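Local coordinates for protein particle-associated glycoside hydrolase (Acinetobacter phage Fri1, PDB 6C72) that probably degrades the capsular polysaccharide of Acinetobacter baumannii as a trimeric phage tailspike, opening the way for virus entry into the host cell, at residues K223-S228 and R247-V252. Sequence-based numbering, arbitrary orientation.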
loop_
_atom_site.group_PDB
_atom_site.type_symbol
_atom_site.label_atom_id
_atom_site.label_comp_id
_atom_site.label_asym_id
_atom_site.label_seq_id
_atom_site.Cartn_x
_atom_site.Cartn_y
_atom_site.Cartn_z
ATOM N N LYS A 223 4.075 1.335 -28.023
ATOM C CA LYS A 223 5.315 2.015 -27.668
ATOM C C LYS A 223 4.942 3.353 -27.049
ATOM O O LYS A 223 4.322 4.192 -27.710
ATOM C CB LYS A 223 6.220 2.213 -28.891
ATOM C CG LYS A 223 7.474 2.998 -28.590
ATOM C CD LYS A 223 8.428 3.158 -29.783
ATOM C CE LYS A 223 9.636 3.993 -29.326
ATOM N NZ LYS A 223 10.637 4.348 -30.388
ATOM N N ILE A 224 5.303 3.545 -25.784
ATOM C CA ILE A 224 4.881 4.713 -25.018
ATOM C C ILE A 224 6.078 5.621 -24.782
ATOM O O ILE A 224 7.058 5.218 -24.145
ATOM C CB ILE A 224 4.226 4.311 -23.692
ATOM C CG1 ILE A 224 2.977 3.460 -23.954
ATOM C CG2 ILE A 224 3.859 5.547 -22.904
ATOM C CD1 ILE A 224 2.322 2.937 -22.650
ATOM N N ILE A 225 6.002 6.837 -25.317
ATOM C CA ILE A 225 6.910 7.918 -24.948
ATOM C C ILE A 225 6.198 8.994 -24.144
ATOM O O ILE A 225 6.854 9.687 -23.353
ATOM C CB ILE A 225 7.576 8.549 -26.192
ATOM C CG1 ILE A 225 7.984 7.479 -27.201
ATOM C CG2 ILE A 225 8.793 9.413 -25.821
ATOM C CD1 ILE A 225 8.537 8.083 -28.481
ATOM N N GLY A 226 4.880 9.137 -24.300
ATOM C CA GLY A 226 4.118 10.167 -23.631
ATOM C C GLY A 226 3.776 9.808 -22.197
ATOM O O GLY A 226 4.391 8.942 -21.572
ATOM N N ASP A 227 2.751 10.481 -21.687
ATOM C CA ASP A 227 2.454 10.550 -20.265
ATOM C C ASP A 227 1.001 10.172 -20.008
ATOM O O ASP A 227 0.122 10.460 -20.820
ATOM C CB ASP A 227 2.729 11.971 -19.749
ATOM C CG ASP A 227 2.660 12.072 -18.258
ATOM O OD1 ASP A 227 3.532 11.492 -17.558
ATOM O OD2 ASP A 227 1.696 12.721 -17.783
ATOM N N SER A 228 0.760 9.526 -18.865
ATOM C CA SER A 228 -0.587 9.166 -18.392
ATOM C C SER A 228 -1.377 8.379 -19.443
ATOM O O SER A 228 -2.491 8.734 -19.826
ATOM C CB SER A 228 -1.373 10.399 -17.945
ATOM O OG SER A 228 -0.755 11.017 -16.832
ATOM N N ARG A 247 9.302 3.949 -23.161
ATOM C CA ARG A 247 10.572 4.665 -23.083
ATOM C C ARG A 247 10.312 6.137 -23.363
ATOM O O ARG A 247 10.052 6.511 -24.507
ATOM C CB ARG A 247 11.577 4.082 -24.072
ATOM C CG ARG A 247 12.946 4.680 -23.931
ATOM C CD ARG A 247 13.915 4.255 -24.999
ATOM N NE ARG A 247 15.233 4.709 -24.610
ATOM C CZ ARG A 247 16.268 4.842 -25.431
ATOM N NH1 ARG A 247 16.134 4.553 -26.721
ATOM N NH2 ARG A 247 17.437 5.275 -24.955
ATOM N N GLY A 248 10.400 6.971 -22.330
ATOM C CA GLY A 248 10.254 8.401 -22.505
ATOM C C GLY A 248 11.546 9.047 -22.987
ATOM O O GLY A 248 12.510 8.386 -23.378
ATOM N N LYS A 249 11.557 10.380 -22.939
ATOM C CA LYS A 249 12.727 11.152 -23.323
ATOM C C LYS A 249 13.091 12.133 -22.219
ATOM O O LYS A 249 12.279 12.451 -21.342
ATOM C CB LYS A 249 12.499 11.910 -24.638
ATOM C CG LYS A 249 12.236 11.016 -25.816
ATOM C CD LYS A 249 12.079 11.828 -27.100
ATOM C CE LYS A 249 11.722 10.936 -28.282
ATOM N NZ LYS A 249 11.632 11.716 -29.537
ATOM N N ASP A 250 14.337 12.605 -22.269
ATOM C CA ASP A 250 14.795 13.572 -21.286
ATOM C C ASP A 250 13.921 14.818 -21.326
ATOM O O ASP A 250 13.557 15.310 -22.396
ATOM C CB ASP A 250 16.246 13.964 -21.548
ATOM C CG ASP A 250 17.224 12.845 -21.240
ATOM O OD1 ASP A 250 16.774 11.782 -20.756
ATOM O OD2 ASP A 250 18.450 13.046 -21.451
ATOM N N GLY A 251 13.570 15.321 -20.151
ATOM C CA GLY A 251 12.863 16.577 -20.034
ATOM C C GLY A 251 11.368 16.516 -20.238
ATOM O O GLY A 251 10.716 17.565 -20.166
ATOM N N VAL A 252 10.799 15.339 -20.500
ATOM C CA VAL A 252 9.364 15.194 -20.728
ATOM C C VAL A 252 8.846 14.009 -19.919
ATOM O O VAL A 252 9.494 12.959 -19.849
ATOM C CB VAL A 252 9.041 15.016 -22.226
ATOM C CG1 VAL A 252 7.540 14.882 -22.433
ATOM C CG2 VAL A 252 9.588 16.188 -23.011
HETATM O O HOH W 1 9.050 11.360 -22.330
#
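Ile225 lies alongside the carbonyl of Arg247, whose O meets CB, CG1 and, most closely, CG2 of the isoleucine (3.4 Å from Arg247 O to Ile225 CG2); CG2 also reaches Gly248 CA at 3.8 Å. That branch is anti to the backbone N, with CG1 beside the N (chi1 -41°), and it also meets the stem of Lys249, whose CG is 3.8 Å from Ile225 CG2. Beyond CG the lysine chain runs extended, carrying its amine to Glu194 in a salt bridge and to the carbonyls of Ile163 and Leu166 of a second subunit; Ile163 of that subunit also packs on Ile225. Arg247 N donates to Ile224 O at 2.8 Å, with an N-H...O angle of 150°. Past this bond the strands end and direct pairing gives way to water 1, which takes the N-H of Lys249 (2.8 Å from Lys249 N) and lies 2.9 Å from Ile225 O and 3.0 Å from Val252 O, tying the turn at 249-252 to the neighbouring rung. The guanidinium of Arg247 leads away and forms a salt bridge through NE with Asp310. The loops lie at a subunit interface; parallel strands 220-224 and 244-247, stacked on successive rungs, are characteristic of the right-handed beta-helix of trimeric phage tailspikes.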